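Box C/D snoRNA protein 1 (Saccharomyces cerevisiae, PDB 6THL) is required for the accumulation of box C/D snoRNAs, which is involved in snoRNA processing, transport to the nucleolus and ribosome biogenesis. Local coordinates at residues E153-N157 against T158-E162. Numbering follows the deposited sequence.
Sequences ELLKN and TTVIE
Thr158 folds back on Leu155, meeting it with both its backbone and its side chain. Thr158 N gives a weak, bent hydrogen bond to Leu155 O (3.0 Å, 135° at the hydrogen). Thr158 OG1 also lies against Leu155 O, but the two are modelled too close together, at 2.8 Å resolution, for a bond between them to be more than doubtful. A chi1 of 46° sets OG1 between the backbone N and the carbonyl carbon of Thr158, on the side of Leu155 O, while CG2 lies anti to that carbon. The backbone bond spans three residues, from Thr158 back to Leu155, and closes the turn through Lys156 and Asn157; just before it, Lys156 N is bonded to Glu153 O at 2.9 Å.

The Leu155 side chain slants across that of Thr158, its CB 3.9 Å and its CD2 4.0 Å from Thr158 OG1. The same methyl continues toward the strand, where Leu155 CD2 meets Val160 CG1 at 4.2 Å, a loose apolar touch between two buried residues. Asn157 directs its CB away from the strand segment, yet that atom still lies against Thr158 N.

Within the BCD1 domain, this turn joins helix 151-155 to strand 159-161, an outer strand of a small sheet within this chain, which runs parallel to strand 15-18 and is tied to it by backbone hydrogen bonds of Thr158 and Val160 with Asn16. Leu155 and Val160 both pack on Val15 of that neighbour, while Leu154 touches Leu144 just beyond strand 140-143.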
loop_
_atom_site.group_PDB
_atom_site.type_symbol
_atom_site.label_atom_id
_atom_site.label_comp_id
_atom_site.label_asym_id
_atom_site.label_seq_id
_atom_site.Cartn_x
_atom_site.Cartn_y
_atom_site.Cartn_z
ATOM N N GLU B 153 32.352 4.010 3.298
ATOM C CA GLU B 153 33.035 4.685 4.386
ATOM C C GLU B 153 31.991 5.469 5.171
ATOM O O GLU B 153 31.895 5.311 6.382
ATOM C CB GLU B 153 34.209 5.552 3.882
ATOM C CG GLU B 153 35.327 4.775 3.175
ATOM C CD GLU B 153 36.284 4.034 4.119
ATOM O OE1 GLU B 153 35.887 3.582 5.213
ATOM O OE2 GLU B 153 37.465 3.873 3.748
ATOM N N LEU B 154 31.156 6.246 4.483
ATOM C CA LEU B 154 30.031 6.937 5.152
ATOM C C LEU B 154 29.198 6.032 6.064
ATOM O O LEU B 154 28.416 6.533 6.865
ATOM C CB LEU B 154 29.068 7.559 4.138
ATOM C CG LEU B 154 29.377 8.938 3.561
ATOM C CD1 LEU B 154 28.290 9.362 2.566
ATOM C CD2 LEU B 154 29.531 9.977 4.663
ATOM N N LEU B 155 29.320 4.718 5.923
ATOM C CA LEU B 155 28.445 3.833 6.648
ATOM C C LEU B 155 29.212 2.977 7.633
ATOM O O LEU B 155 28.600 2.388 8.519
ATOM C CB LEU B 155 27.623 2.964 5.664
ATOM C CG LEU B 155 26.452 3.606 4.859
ATOM C CD1 LEU B 155 25.893 2.696 3.773
ATOM C CD2 LEU B 155 25.309 4.032 5.767
ATOM N N LYS B 156 30.543 2.961 7.542
ATOM C CA LYS B 156 31.340 1.898 8.182
ATOM C C LYS B 156 31.010 1.598 9.647
ATOM O O LYS B 156 30.692 0.455 9.987
ATOM C CB LYS B 156 32.833 2.138 8.035
ATOM C CG LYS B 156 33.675 0.941 8.457
ATOM C CD LYS B 156 35.155 1.284 8.375
ATOM C CE LYS B 156 36.060 0.105 8.701
ATOM N NZ LYS B 156 37.492 0.505 8.624
ATOM N N ASN B 157 31.081 2.587 10.522
ATOM C CA ASN B 157 30.826 2.313 11.937
ATOM C C ASN B 157 29.498 2.954 12.305
ATOM O O ASN B 157 29.436 3.763 13.213
ATOM C CB ASN B 157 32.003 2.860 12.770
ATOM C CG ASN B 157 32.238 2.088 14.065
ATOM O OD1 ASN B 157 32.226 0.859 14.087
ATOM N ND2 ASN B 157 32.497 2.818 15.144
ATOM N N THR B 158 28.446 2.646 11.544
ATOM C CA THR B 158 27.084 3.135 11.834
ATOM C C THR B 158 26.166 1.975 12.096
ATOM O O THR B 158 26.551 0.804 12.074
ATOM C CB THR B 158 26.423 3.886 10.653
ATOM O OG1 THR B 158 26.625 3.141 9.444
ATOM C CG2 THR B 158 26.941 5.321 10.508
ATOM N N THR B 159 24.914 2.316 12.312
ATOM C CA THR B 159 23.864 1.325 12.254
ATOM C C THR B 159 22.788 1.732 11.252
ATOM O O THR B 159 22.471 2.940 11.122
ATOM C CB THR B 159 23.325 1.075 13.670
ATOM O OG1 THR B 159 24.341 0.381 14.404
ATOM C CG2 THR B 159 22.007 0.251 13.676
ATOM N N VAL B 160 22.271 0.733 10.509
ATOM C CA VAL B 160 21.079 0.952 9.678
ATOM C C VAL B 160 19.979 0.017 10.044
ATOM O O VAL B 160 20.208 -1.044 10.590
ATOM C CB VAL B 160 21.360 0.806 8.192
ATOM C CG1 VAL B 160 22.155 2.013 7.696
ATOM C CG2 VAL B 160 22.065 -0.514 7.904
ATOM N N ILE B 161 18.756 0.426 9.782
ATOM C CA ILE B 161 17.665 -0.523 9.843
ATOM C C ILE B 161 17.569 -1.111 8.446
ATOM O O ILE B 161 17.085 -0.476 7.479
ATOM C CB ILE B 161 16.364 0.109 10.299
ATOM C CG1 ILE B 161 16.460 0.316 11.804
ATOM C CG2 ILE B 161 15.211 -0.846 10.006
ATOM C CD1 ILE B 161 15.468 1.289 12.351
ATOM N N GLU B 162 18.126 -2.311 8.349
ATOM C CA GLU B 162 18.209 -3.063 7.097
ATOM C C GLU B 162 19.192 -2.442 6.094
ATOM O O GLU B 162 19.916 -3.154 5.373
ATOM C CB GLU B 162 16.810 -3.253 6.458
ATOM C CG GLU B 162 15.810 -4.026 7.309
ATOM C CD GLU B 162 15.835 -5.524 7.101
ATOM O OE1 GLU B 162 15.314 -6.238 7.984
ATOM O OE2 GLU B 162 16.340 -5.997 6.070
#